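Local coordinates for protein putative 2,5-diketo-D-gluconic acid reductase B (Sinorhizobium meliloti, PDB 3UP8) that probably reduces small aldehydes and ketones such as methylglyoxal with NADPH, as a member of the aldo/keto reductase family, at residues 48-53 / 73-78; 61-66 / 246-251; 163-168 / 194-199; 180-185 / 204-209. One frame throughout, in Å; residues are numbered along the deposited sequence.

Contact 1: 48-53 / 73-78; sequences EVLRIL and EAEVGE
Val49, Leu50 and Leu53 of one helix pack against Glu75, Val76 and Glu78 of the next. The two helix segments run nearly parallel, 25° apart, with axes 8.7 Å from each other at closest approach. Two kinds of packing make up the contact.

The first is mainly apolar and lies on the buried side. Val49 reaches across with CG1, which stands opposite the backbone N (chi1 166°), a setting that directs it at the Glu75-Val76 peptide. CG1 of Val49 lies 3.7 Å from Val76 N and 4.0 Å from Val76 CG2. One turn later, Leu53 CD2 comes to 4.1 Å from Val76 CA. Val76 thus sits beside both residues.

The second kind sets a leucine against the aliphatic parts of two acidic side chains. Leu50 CG rests 3.7 Å from Glu75 CG. The Glu75 chain bends at chi2 (87°), which carries its carboxylate away from the leucine. Glu78 is instead extended, and its CD lies 3.6 Å from Leu50 CD2. The methyl group therefore touches the carboxylate itself, whose OE2 also forms a salt bridge with Lys82.

Both helices belong to the outer layer of the barrel. Leu53 and Val76 turn inward onto Val64 of strand 63-65. Leu53 also touches Phe39 of strand 37-40, and Val76 meets Leu117 of helix 103-117.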
loop_
_atom_site.group_PDB
_atom_site.type_symbol
_atom_site.label_atom_id
_atom_site.label_comp_id
_atom_site.label_asym_id
_atom_site.label_seq_id
_atom_site.Cartn_x
_atom_site.Cartn_y
_atom_site.Cartn_z
ATOM N N GLU A 48 -10.295 -13.859 8.816
ATOM C CA GLU A 48 -10.720 -13.223 7.562
ATOM C C GLU A 48 -9.694 -13.429 6.441
ATOM O O GLU A 48 -10.064 -13.740 5.304
ATOM C CB GLU A 48 -10.984 -11.729 7.760
ATOM C CG GLU A 48 -12.277 -11.388 8.490
ATOM C CD GLU A 48 -12.457 -9.888 8.697
ATOM O OE1 GLU A 48 -11.538 -9.227 9.232
ATOM O OE2 GLU A 48 -13.528 -9.361 8.325
ATOM N N VAL A 49 -8.408 -13.263 6.766
ATOM C CA VAL A 49 -7.316 -13.514 5.815
ATOM C C VAL A 49 -7.303 -14.965 5.306
ATOM O O VAL A 49 -7.184 -15.200 4.097
ATOM C CB VAL A 49 -5.926 -13.114 6.416
ATOM C CG1 VAL A 49 -4.768 -13.670 5.585
ATOM C CG2 VAL A 49 -5.822 -11.602 6.544
ATOM N N LEU A 50 -7.430 -15.931 6.220
ATOM C CA LEU A 50 -7.406 -17.349 5.841
ATOM C C LEU A 50 -8.581 -17.746 4.944
ATOM O O LEU A 50 -8.457 -18.647 4.115
ATOM C CB LEU A 50 -7.411 -18.253 7.072
ATOM C CG LEU A 50 -6.167 -18.435 7.924
ATOM C CD1 LEU A 50 -6.525 -19.340 9.095
ATOM C CD2 LEU A 50 -5.017 -19.011 7.122
ATOM N N ARG A 51 -9.716 -17.078 5.127
ATOM C CA ARG A 51 -10.899 -17.314 4.317
ATOM C C ARG A 51 -10.796 -16.634 2.948
ATOM O O ARG A 51 -11.008 -17.277 1.913
ATOM C CB ARG A 51 -12.143 -16.814 5.055
ATOM C CG ARG A 51 -13.478 -17.346 4.503
ATOM C CD ARG A 51 -14.631 -16.418 4.878
ATOM N NE ARG A 51 -14.534 -15.981 6.274
ATOM C CZ ARG A 51 -14.819 -14.753 6.708
ATOM N NH1 ARG A 51 -15.228 -13.816 5.857
ATOM N NH2 ARG A 51 -14.686 -14.461 7.997
ATOM N N ILE A 52 -10.452 -15.349 2.937
ATOM C CA ILE A 52 -10.602 -14.533 1.728
ATOM C C ILE A 52 -9.361 -14.472 0.834
ATOM O O ILE A 52 -9.483 -14.504 -0.394
ATOM C CB ILE A 52 -11.106 -13.114 2.084
ATOM C CG1 ILE A 52 -12.477 -13.209 2.753
ATOM C CG2 ILE A 52 -11.210 -12.233 0.851
ATOM C CD1 ILE A 52 -12.536 -12.502 4.080
ATOM N N LEU A 53 -8.170 -14.394 1.434
ATOM C CA LEU A 53 -6.939 -14.325 0.632
ATOM C C LEU A 53 -6.778 -15.458 -0.405
ATOM O O LEU A 53 -6.394 -15.181 -1.541
ATOM C CB LEU A 53 -5.684 -14.160 1.510
ATOM C CG LEU A 53 -4.332 -13.929 0.814
ATOM C CD1 LEU A 53 -4.426 -12.837 -0.250
ATOM C CD2 LEU A 53 -3.260 -13.580 1.843
ATOM N N GLU A 73 0.393 -11.866 9.902
ATOM C CA GLU A 73 1.433 -12.360 8.981
ATOM C C GLU A 73 1.415 -13.883 8.835
ATOM O O GLU A 73 1.579 -14.411 7.722
ATOM C CB GLU A 73 2.829 -11.929 9.437
ATOM C CG GLU A 73 3.203 -10.487 9.107
ATOM C CD GLU A 73 4.513 -10.073 9.786
ATOM O OE1 GLU A 73 4.708 -10.414 10.986
ATOM O OE2 GLU A 73 5.353 -9.427 9.119
ATOM N N ALA A 74 1.221 -14.586 9.954
ATOM C CA ALA A 74 1.142 -16.050 9.941
ATOM C C ALA A 74 0.091 -16.565 8.945
ATOM O O ALA A 74 0.351 -17.490 8.169
ATOM C CB ALA A 74 0.865 -16.599 11.367
ATOM N N GLU A 75 -1.078 -15.943 8.954
ATOM C CA GLU A 75 -2.184 -16.378 8.104
ATOM C C GLU A 75 -1.945 -15.976 6.650
ATOM O O GLU A 75 -2.308 -16.720 5.739
ATOM C CB GLU A 75 -3.510 -15.829 8.649
ATOM C CG GLU A 75 -3.913 -16.452 10.006
ATOM C CD GLU A 75 -3.337 -15.743 11.231
ATOM O OE1 GLU A 75 -2.449 -14.866 11.100
ATOM O OE2 GLU A 75 -3.784 -16.071 12.356
ATOM N N VAL A 76 -1.316 -14.813 6.430
ATOM C CA VAL A 76 -0.887 -14.432 5.087
ATOM C C VAL A 76 0.043 -15.506 4.523
ATOM O O VAL A 76 -0.150 -15.955 3.396
ATOM C CB VAL A 76 -0.191 -13.029 5.043
ATOM C CG1 VAL A 76 0.491 -12.805 3.690
ATOM C CG2 VAL A 76 -1.205 -11.914 5.305
ATOM N N GLY A 77 1.042 -15.908 5.310
ATOM C CA GLY A 77 2.005 -16.944 4.921
ATOM C C GLY A 77 1.330 -18.269 4.579
ATOM O O GLY A 77 1.625 -18.874 3.552
ATOM N N GLU A 78 0.393 -18.687 5.424
ATOM C CA GLU A 78 -0.355 -19.939 5.198
ATOM C C GLU A 78 -1.187 -19.868 3.913
ATOM O O GLU A 78 -1.136 -20.772 3.083
ATOM C CB GLU A 78 -1.272 -20.236 6.391
ATOM C CG GLU A 78 -1.956 -21.613 6.307
ATOM C CD GLU A 78 -2.869 -21.900 7.490
ATOM O OE1 GLU A 78 -2.503 -21.524 8.621
ATOM O OE2 GLU A 78 -3.949 -22.501 7.288
#

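Contact 2: 61-66 / 246-251; sequences FRHVDT and IVLSKT
His63 and Asp65 meet Leu248 across the inside of a TIM barrel, the eight-stranded parallel barrel of the aldo/keto reductases. Strands 63-65 and 245-249 are not neighbours in the sheet, since strand 37-40 lies between them. Their short segments are 8.5 Å apart at closest approach and turned by 66°, so they meet through side chains.

The tight part is centred on Leu248. Its CD2 lies against both His63 CE1, at 3.8 Å, and Asp65 CB, at 3.7 Å. Its CD1 meets the carboxylate, 3.5 Å from the carboxylate carbon, Asp65 CG. Asp65 holds its CG opposite the backbone N (chi1 -178°), which sends the carboxylate into the barrel, where OD1 forms a salt bridge with Lys95. Lys95 is predicted to lower the pKa of the proposed proton donor, Tyr70. Ile246 CG2 approaches the His63 ring at its edge, 3.9 Å from CE1. The ring is tethered by ND1 to the carbonyl oxygen of Pro35. With an alanine at His63, a gap is likely to open beside Ile246 and Leu248, and the Pro35 oxygen to lose this donor.

The looser part lies at Phe61 and Ser249. Here too the residues are buried; the contrast is in packing, not exposure. Ser249 OG, weakly hydrogen-bonded to Gly38 O, stands at the ring edge, 3.9 Å from Phe61 CZ and about as far from CE1.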
loop_
_atom_site.group_PDB
_atom_site.type_symbol
_atom_site.label_atom_id
_atom_site.label_comp_id
_atom_site.label_asym_id
_atom_site.label_seq_id
_atom_site.Cartn_x
_atom_site.Cartn_y
_atom_site.Cartn_z
ATOM N N PHE A 61 -5.361 -11.653 -7.792
ATOM C CA PHE A 61 -4.515 -10.749 -6.987
ATOM C C PHE A 61 -3.114 -11.321 -6.905
ATOM O O PHE A 61 -2.952 -12.517 -6.671
ATOM C CB PHE A 61 -5.040 -10.613 -5.559
ATOM C CG PHE A 61 -6.022 -9.507 -5.372
ATOM C CD1 PHE A 61 -5.596 -8.250 -4.937
ATOM C CD2 PHE A 61 -7.375 -9.715 -5.617
ATOM C CE1 PHE A 61 -6.519 -7.213 -4.755
ATOM C CE2 PHE A 61 -8.296 -8.689 -5.442
ATOM C CZ PHE A 61 -7.873 -7.440 -5.012
ATOM N N ARG A 62 -2.109 -10.467 -7.104
ATOM C CA ARG A 62 -0.710 -10.904 -7.035
ATOM C C ARG A 62 0.154 -9.995 -6.156
ATOM O O ARG A 62 1.382 -10.054 -6.206
ATOM C CB ARG A 62 -0.109 -10.979 -8.436
ATOM C CG ARG A 62 -0.679 -12.077 -9.330
ATOM C CD ARG A 62 -0.344 -13.481 -8.806
ATOM N NE ARG A 62 -0.881 -14.509 -9.691
ATOM C CZ ARG A 62 -2.094 -15.044 -9.584
ATOM N NH1 ARG A 62 -2.912 -14.664 -8.619
ATOM N NH2 ARG A 62 -2.490 -15.965 -10.455
ATOM N N HIS A 63 -0.494 -9.141 -5.376
ATOM C CA HIS A 63 0.183 -8.218 -4.490
ATOM C C HIS A 63 -0.542 -8.364 -3.168
ATOM O O HIS A 63 -1.752 -8.220 -3.098
ATOM C CB HIS A 63 0.100 -6.793 -5.086
ATOM C CG HIS A 63 0.536 -5.697 -4.165
ATOM N ND1 HIS A 63 0.409 -4.363 -4.502
ATOM C CD2 HIS A 63 1.073 -5.720 -2.922
ATOM C CE1 HIS A 63 0.844 -3.617 -3.504
ATOM N NE2 HIS A 63 1.262 -4.414 -2.539
ATOM N N VAL A 64 0.194 -8.739 -2.128
ATOM C CA VAL A 64 -0.382 -8.890 -0.798
ATOM C C VAL A 64 0.406 -8.022 0.181
ATOM O O VAL A 64 1.635 -8.069 0.190
ATOM C CB VAL A 64 -0.355 -10.359 -0.302
ATOM C CG1 VAL A 64 -0.984 -10.449 1.082
ATOM C CG2 VAL A 64 -1.102 -11.290 -1.290
ATOM N N ASP A 65 -0.320 -7.235 0.970
ATOM C CA ASP A 65 0.270 -6.278 1.904
ATOM C C ASP A 65 -0.107 -6.557 3.354
ATOM O O ASP A 65 -1.296 -6.623 3.708
ATOM C CB ASP A 65 -0.133 -4.854 1.517
ATOM C CG ASP A 65 0.483 -3.809 2.423
ATOM O OD1 ASP A 65 -0.051 -3.603 3.544
ATOM O OD2 ASP A 65 1.487 -3.191 1.999
ATOM N N THR A 66 0.911 -6.690 4.205
ATOM C CA THR A 66 0.708 -6.951 5.635
ATOM C C THR A 66 1.718 -6.133 6.472
ATOM O O THR A 66 2.402 -5.255 5.927
ATOM C CB THR A 66 0.741 -8.487 5.921
ATOM O OG1 THR A 66 0.353 -8.758 7.276
ATOM C CG2 THR A 66 2.132 -9.078 5.627
ATOM N N ILE A 246 -0.448 3.344 -6.357
ATOM C CA ILE A 246 -0.828 1.968 -6.128
ATOM C C ILE A 246 -1.939 2.041 -5.092
ATOM O O ILE A 246 -1.932 2.936 -4.240
ATOM C CB ILE A 246 0.378 1.182 -5.565
ATOM C CG1 ILE A 246 1.521 1.198 -6.585
ATOM C CG2 ILE A 246 -0.005 -0.238 -5.159
ATOM C CD1 ILE A 246 2.906 1.400 -5.967
ATOM N N VAL A 247 -2.892 1.111 -5.159
ATOM C CA VAL A 247 -3.986 1.097 -4.196
ATOM C C VAL A 247 -4.115 -0.276 -3.505
ATOM O O VAL A 247 -4.016 -1.316 -4.145
ATOM C CB VAL A 247 -5.332 1.587 -4.859
ATOM C CG1 VAL A 247 -5.748 0.668 -6.013
ATOM C CG2 VAL A 247 -6.439 1.704 -3.828
ATOM N N LEU A 248 -4.302 -0.251 -2.191
ATOM C CA LEU A 248 -4.591 -1.446 -1.393
ATOM C C LEU A 248 -6.085 -1.508 -1.092
ATOM O O LEU A 248 -6.682 -0.509 -0.716
ATOM C CB LEU A 248 -3.806 -1.412 -0.075
ATOM C CG LEU A 248 -2.274 -1.423 -0.220
ATOM C CD1 LEU A 248 -1.616 -1.348 1.152
ATOM C CD2 LEU A 248 -1.808 -2.656 -0.984
ATOM N N SER A 249 -6.696 -2.666 -1.272
ATOM C CA SER A 249 -8.100 -2.793 -0.918
ATOM C C SER A 249 -8.279 -3.778 0.221
ATOM O O SER A 249 -7.511 -4.735 0.355
ATOM C CB SER A 249 -8.953 -3.190 -2.119
ATOM O OG SER A 249 -8.394 -4.300 -2.800
ATOM N N LYS A 250 -9.275 -3.499 1.052
ATOM C CA LYS A 250 -9.703 -4.414 2.088
ATOM C C LYS A 250 -11.041 -5.013 1.651
ATOM O O LYS A 250 -12.057 -4.317 1.515
ATOM C CB LYS A 250 -9.794 -3.697 3.438
ATOM C CG LYS A 250 -10.132 -4.607 4.625
ATOM C CD LYS A 250 -11.602 -4.495 4.984
ATOM C CE LYS A 250 -11.925 -5.235 6.260
ATOM N NZ LYS A 250 -13.321 -4.953 6.676
ATOM N N THR A 251 -11.007 -6.311 1.391
ATOM C CA THR A 251 -12.172 -7.042 0.933
ATOM C C THR A 251 -12.406 -8.177 1.923
ATOM O O THR A 251 -11.727 -9.200 1.872
ATOM C CB THR A 251 -11.935 -7.612 -0.482
ATOM O OG1 THR A 251 -10.779 -8.454 -0.459
ATOM C CG2 THR A 251 -11.689 -6.488 -1.498
#

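Contact 3: 163-168 / 194-199; sequences TQMEEA and QTARRL
This is helix-to-helix packing on the outside of the barrel, with an apolar inner side and a charged outer side. Met165 and Glu166 of helix 162-171 face Thr195, Ala196, Arg198 and Leu199 of helix 190-199. The segments run nearly parallel, 15° apart, and their axes come no closer than 10.1 Å, so longer side chains must bridge the gap.

Met165, a selenomethionine here, does so on the inner side. Its chain bends at chi3 (67°) and brings the terminal CE to 3.4 Å from Ala196 N and 3.8 Å from Ala196 CB. Thr195 CG2 is also 3.8 Å from Met165 CE. Leu199 packs beside it, with CD1 4.1 Å from Met165 CB. Further in, Met165 touches Ile157 of strand 152-158.

Toward the outside, Glu166 OE2 makes a salt bridge with Arg198 NH2 at 3.1 Å. The carboxylate meets the guanidinium edge, and the two planes are 68° apart. Leu199 CG lies above one guanidinium face, toward its rim.

One carboxylate oxygen and one guanidinium nitrogen carry this pairing. The other oxygen, OE1, stays 4.2 Å from Arg198 NH2. Without a well-formed hydrogen bond, the pair probably acts as a charge attraction more than as a two-bond grip.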
loop_
_atom_site.group_PDB
_atom_site.type_symbol
_atom_site.label_atom_id
_atom_site.label_comp_id
_atom_site.label_asym_id
_atom_site.label_seq_id
_atom_site.Cartn_x
_atom_site.Cartn_y
_atom_site.Cartn_z
ATOM N N THR A 163 9.418 16.043 3.829
ATOM C CA THR A 163 10.719 16.292 4.422
ATOM C C THR A 163 11.400 14.955 4.731
ATOM O O THR A 163 12.581 14.769 4.445
ATOM C CB THR A 163 10.589 17.141 5.709
ATOM O OG1 THR A 163 9.920 18.365 5.377
ATOM C CG2 THR A 163 11.967 17.474 6.261
ATOM N N GLN A 164 10.627 14.015 5.273
ATOM C CA GLN A 164 11.161 12.706 5.648
ATOM C C GLN A 164 11.421 11.809 4.440
ATOM O O GLN A 164 12.310 10.947 4.475
ATOM C CB GLN A 164 10.226 12.038 6.648
ATOM C CG GLN A 164 10.077 12.849 7.941
ATOM C CD GLN A 164 8.870 12.445 8.759
ATOM O OE1 GLN A 164 7.858 11.961 8.234
ATOM N NE2 GLN A 164 8.967 12.639 10.060
HETATM N N MSE A 165 10.632 12.003 3.386
HETATM C CA MSE A 165 10.822 11.287 2.141
HETATM C C MSE A 165 12.176 11.681 1.564
HETATM O O MSE A 165 12.966 10.819 1.172
HETATM C CB MSE A 165 9.704 11.617 1.139
HETATM C CG MSE A 165 8.328 11.047 1.533
HETATM SE SE MSE A 165 6.888 11.867 0.473
HETATM C CE MSE A 165 7.367 11.128 -1.227
ATOM N N GLU A 166 12.444 12.989 1.541
ATOM C CA GLU A 166 13.704 13.505 1.012
ATOM C C GLU A 166 14.855 12.976 1.854
ATOM O O GLU A 166 15.870 12.547 1.304
ATOM C CB GLU A 166 13.693 15.041 0.950
ATOM C CG GLU A 166 12.808 15.583 -0.188
ATOM C CD GLU A 166 12.330 17.032 0.015
ATOM O OE1 GLU A 166 12.918 17.781 0.844
ATOM O OE2 GLU A 166 11.348 17.422 -0.668
ATOM N N GLU A 167 14.678 12.982 3.178
ATOM C CA GLU A 167 15.703 12.479 4.093
ATOM C C GLU A 167 15.955 10.984 3.875
ATOM O O GLU A 167 17.097 10.563 3.775
ATOM C CB GLU A 167 15.357 12.767 5.570
ATOM C CG GLU A 167 16.341 12.124 6.566
ATOM C CD GLU A 167 16.009 12.372 8.034
ATOM O OE1 GLU A 167 14.821 12.311 8.424
ATOM O OE2 GLU A 167 16.958 12.606 8.811
ATOM N N ALA A 168 14.887 10.194 3.788
ATOM C CA ALA A 168 15.041 8.752 3.524
ATOM C C ALA A 168 15.781 8.450 2.219
ATOM O O ALA A 168 16.709 7.643 2.203
ATOM C CB ALA A 168 13.685 8.033 3.588
ATOM N N GLN A 194 3.958 15.004 -5.555
ATOM C CA GLN A 194 4.948 15.774 -6.298
ATOM C C GLN A 194 6.356 15.399 -5.845
ATOM O O GLN A 194 7.248 15.234 -6.670
ATOM C CB GLN A 194 4.682 17.287 -6.178
ATOM C CG GLN A 194 3.300 17.681 -6.785
ATOM C CD GLN A 194 3.007 19.187 -6.800
ATOM O OE1 GLN A 194 3.350 19.915 -5.863
ATOM N NE2 GLN A 194 2.335 19.647 -7.857
ATOM N N THR A 195 6.540 15.245 -4.538
ATOM C CA THR A 195 7.834 14.811 -3.997
ATOM C C THR A 195 8.140 13.383 -4.438
ATOM O O THR A 195 9.249 13.094 -4.868
ATOM C CB THR A 195 7.880 14.947 -2.463
ATOM O OG1 THR A 195 7.745 16.323 -2.112
ATOM C CG2 THR A 195 9.186 14.426 -1.882
ATOM N N ALA A 196 7.151 12.493 -4.354
ATOM C CA ALA A 196 7.345 11.110 -4.816
ATOM C C ALA A 196 7.886 11.067 -6.237
ATOM O O ALA A 196 8.892 10.416 -6.508
ATOM C CB ALA A 196 6.048 10.317 -4.708
ATOM N N ARG A 197 7.215 11.769 -7.144
ATOM C CA ARG A 197 7.595 11.794 -8.552
ATOM C C ARG A 197 8.997 12.379 -8.807
ATOM O O ARG A 197 9.749 11.858 -9.635
ATOM C CB ARG A 197 6.521 12.517 -9.376
ATOM C CG ARG A 197 5.254 11.678 -9.550
ATOM C CD ARG A 197 4.089 12.508 -10.053
ATOM N NE ARG A 197 2.865 11.712 -10.181
ATOM C CZ ARG A 197 1.640 12.215 -10.043
ATOM N NH1 ARG A 197 1.491 13.502 -9.763
ATOM N NH2 ARG A 197 0.567 11.439 -10.165
ATOM N N ARG A 198 9.354 13.434 -8.084
ATOM C CA ARG A 198 10.720 13.968 -8.147
ATOM C C ARG A 198 11.764 12.947 -7.674
ATOM O O ARG A 198 12.830 12.811 -8.284
ATOM C CB ARG A 198 10.835 15.261 -7.343
ATOM C CG ARG A 198 12.196 15.961 -7.490
ATOM C CD ARG A 198 12.293 17.275 -6.710
ATOM N NE ARG A 198 12.152 17.094 -5.261
ATOM C CZ ARG A 198 13.119 16.658 -4.453
ATOM N NH1 ARG A 198 14.323 16.337 -4.933
ATOM N NH2 ARG A 198 12.879 16.535 -3.157
ATOM N N LEU A 199 11.444 12.209 -6.613
ATOM C CA LEU A 199 12.388 11.244 -6.049
ATOM C C LEU A 199 12.324 9.874 -6.734
ATOM O O LEU A 199 13.161 9.009 -6.492
ATOM C CB LEU A 199 12.198 11.120 -4.529
ATOM C CG LEU A 199 12.416 12.395 -3.705
ATOM C CD1 LEU A 199 11.921 12.216 -2.277
ATOM C CD2 LEU A 199 13.894 12.831 -3.700
#

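Contact 4: 180-185 / 204-209; sequences QVEYHP and TSYYAM
Tyr206 lays one face of its ring over the Val181-Glu182 peptide of the neighbouring strand, which lies toward the ring's rim. Strands 176-182 and 202-206 are parallel neighbours in the barrel, joined by helix 190-199 in a beta-alpha-beta unit.

Three backbone bonds tie them. Val181 N gives to Thr204 O at 2.8 Å, Tyr206 N to Val181 O at 3.0 Å, and Tyr183 N to Tyr206 O at 3.0 Å. Ser205 adds a fourth bond by donating OG to Tyr183 O at 2.8 Å. Its OG lies opposite the backbone N (chi1 162°), which brings it within reach of that carbonyl, off its axis and slightly out of its plane.

Tyr206 CE2 is 3.3 Å from Glu182 N, and its OH bonds to Asn159. A leucine here would probably lose this flat cover over the Val181-Glu182 peptide and leave Asn159 without its hydroxyl partner.

Glu182 is buried and well supplied with donors. His184 NE2 gives to Glu182 OE2 at 2.8 Å; OE2 accepts through its anti lone pair and lies near the imidazole plane. The backbone N of Ile286 also reaches OE2, and that of Val287 reaches OE1. On the other side of the imidazole, ND1 accepts a weak bond from Tyr186 N.

Three N-H donors thus hold the carboxylate, which probably favours its charged form and ties the strand end to the segment around Ile286 and Val287.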
loop_
_atom_site.group_PDB
_atom_site.type_symbol
_atom_site.label_atom_id
_atom_site.label_comp_id
_atom_site.label_asym_id
_atom_site.label_seq_id
_atom_site.Cartn_x
_atom_site.Cartn_y
_atom_site.Cartn_z
ATOM N N GLN A 180 3.941 4.531 1.538
ATOM C CA GLN A 180 2.591 4.081 1.735
ATOM C C GLN A 180 1.902 5.023 2.709
ATOM O O GLN A 180 2.337 5.194 3.854
ATOM C CB GLN A 180 2.539 2.629 2.237
ATOM C CG GLN A 180 1.102 2.154 2.448
ATOM C CD GLN A 180 0.974 0.675 2.769
ATOM O OE1 GLN A 180 1.642 -0.180 2.165
ATOM N NE2 GLN A 180 0.082 0.358 3.706
ATOM N N VAL A 181 0.841 5.655 2.219
ATOM C CA VAL A 181 0.114 6.679 2.960
ATOM C C VAL A 181 -1.396 6.537 2.755
ATOM O O VAL A 181 -1.849 5.919 1.789
ATOM C CB VAL A 181 0.516 8.103 2.509
ATOM C CG1 VAL A 181 2.009 8.380 2.803
ATOM C CG2 VAL A 181 0.190 8.337 1.023
ATOM N N GLU A 182 -2.157 7.100 3.693
ATOM C CA GLU A 182 -3.613 7.230 3.551
ATOM C C GLU A 182 -3.895 8.101 2.337
ATOM O O GLU A 182 -3.349 9.183 2.220
ATOM C CB GLU A 182 -4.189 7.910 4.791
ATOM C CG GLU A 182 -5.683 8.065 4.753
ATOM C CD GLU A 182 -6.238 8.685 6.012
ATOM O OE1 GLU A 182 -5.565 8.641 7.058
ATOM O OE2 GLU A 182 -7.363 9.215 5.943
ATOM N N TYR A 183 -4.725 7.618 1.418
ATOM C CA TYR A 183 -5.055 8.405 0.230
ATOM C C TYR A 183 -6.420 7.966 -0.296
ATOM O O TYR A 183 -6.644 6.789 -0.580
ATOM C CB TYR A 183 -3.963 8.257 -0.838
ATOM C CG TYR A 183 -4.041 9.247 -1.988
ATOM C CD1 TYR A 183 -4.640 10.499 -1.835
ATOM C CD2 TYR A 183 -3.497 8.922 -3.238
ATOM C CE1 TYR A 183 -4.705 11.410 -2.912
ATOM C CE2 TYR A 183 -3.547 9.821 -4.311
ATOM C CZ TYR A 183 -4.145 11.053 -4.137
ATOM O OH TYR A 183 -4.185 11.908 -5.219
ATOM N N HIS A 184 -7.325 8.936 -0.379
ATOM C CA HIS A 184 -8.706 8.732 -0.811
ATOM C C HIS A 184 -9.206 10.118 -1.225
ATOM O O HIS A 184 -8.507 11.110 -1.012
ATOM C CB HIS A 184 -9.552 8.149 0.326
ATOM C CG HIS A 184 -9.384 8.860 1.634
ATOM N ND1 HIS A 184 -9.924 10.106 1.886
ATOM C CD2 HIS A 184 -8.742 8.494 2.771
ATOM C CE1 HIS A 184 -9.601 10.484 3.110
ATOM N NE2 HIS A 184 -8.888 9.522 3.671
ATOM N N PRO A 185 -10.405 10.201 -1.827
ATOM C CA PRO A 185 -10.838 11.508 -2.357
ATOM C C PRO A 185 -10.890 12.661 -1.331
ATOM O O PRO A 185 -10.753 13.831 -1.716
ATOM C CB PRO A 185 -12.230 11.203 -2.906
ATOM C CG PRO A 185 -12.151 9.738 -3.300
ATOM C CD PRO A 185 -11.326 9.113 -2.209
ATOM N N THR A 204 1.820 4.406 -2.313
ATOM C CA THR A 204 0.859 3.353 -2.094
ATOM C C THR A 204 -0.276 3.840 -1.193
ATOM O O THR A 204 -0.038 4.273 -0.074
ATOM C CB THR A 204 1.502 2.097 -1.519
ATOM O OG1 THR A 204 2.503 1.633 -2.429
ATOM C CG2 THR A 204 0.435 0.993 -1.339
ATOM N N SER A 205 -1.502 3.742 -1.700
ATOM C CA SER A 205 -2.696 4.215 -0.993
ATOM C C SER A 205 -3.309 3.161 -0.075
ATOM O O SER A 205 -3.506 2.015 -0.491
ATOM C CB SER A 205 -3.756 4.640 -2.018
ATOM O OG SER A 205 -5.038 4.699 -1.409
ATOM N N TYR A 206 -3.615 3.560 1.162
ATOM C CA TYR A 206 -4.545 2.807 2.005
ATOM C C TYR A 206 -5.758 3.675 2.371
ATOM O O TYR A 206 -5.714 4.910 2.243
ATOM C CB TYR A 206 -3.881 2.176 3.249
ATOM C CG TYR A 206 -3.344 3.135 4.306
ATOM C CD1 TYR A 206 -4.194 3.713 5.248
ATOM C CD2 TYR A 206 -1.980 3.427 4.382
ATOM C CE1 TYR A 206 -3.705 4.581 6.231
ATOM C CE2 TYR A 206 -1.479 4.293 5.365
ATOM C CZ TYR A 206 -2.353 4.860 6.285
ATOM O OH TYR A 206 -1.890 5.707 7.265
ATOM N N TYR A 207 -6.829 3.009 2.810
ATOM C CA TYR A 207 -8.114 3.645 3.183
ATOM C C TYR A 207 -8.811 4.323 2.001
ATOM O O TYR A 207 -9.424 5.381 2.155
ATOM C CB TYR A 207 -7.953 4.651 4.339
ATOM C CG TYR A 207 -8.493 4.157 5.664
ATOM C CD1 TYR A 207 -7.733 4.269 6.825
ATOM C CD2 TYR A 207 -9.771 3.590 5.761
ATOM C CE1 TYR A 207 -8.223 3.819 8.049
ATOM C CE2 TYR A 207 -10.270 3.133 6.980
ATOM C CZ TYR A 207 -9.477 3.252 8.124
ATOM O OH TYR A 207 -9.928 2.794 9.336
ATOM N N ALA A 208 -8.704 3.712 0.827
ATOM C CA ALA A 208 -9.385 4.197 -0.384
ATOM C C ALA A 208 -10.875 4.524 -0.156
ATOM O O ALA A 208 -11.390 5.478 -0.731
ATOM C CB ALA A 208 -9.239 3.186 -1.504
HETATM N N MSE A 209 -11.546 3.733 0.678
HETATM C CA MSE A 209 -12.994 3.883 0.938
HETATM C C MSE A 209 -13.327 4.979 1.963
HETATM O O MSE A 209 -14.505 5.251 2.230
HETATM C CB MSE A 209 -13.597 2.555 1.422
HETATM C CG MSE A 209 -13.488 1.387 0.465
HETATM SE SE MSE A 209 -14.349 1.773 -1.235
HETATM C CE MSE A 209 -12.826 2.242 -2.312
#

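Overall arrangement
All four contacts belong to one TIM barrel. Contacts 2 and 4 lie in the barrel itself, with centres 11 Å apart. They join directly, because strands 245-249 and 202-206 are neighbours in the sheet, with probable backbone bonds from Ser205 to Ile246 and Leu248. Both lie near the predicted proton donor Tyr70 and its helper Lys95. Contacts 1 and 3 are in the outer helical layer, on opposite sides of the chain's centre, with centres 33 Å apart. Contact 1 touches contact 2, whose strand 63-65 runs between its two helices in the chain. Contacts 3 and 4 similarly interleave in sequence. Both fall between the segments of contact 2, which spans the barrel interior between an early and the last strand.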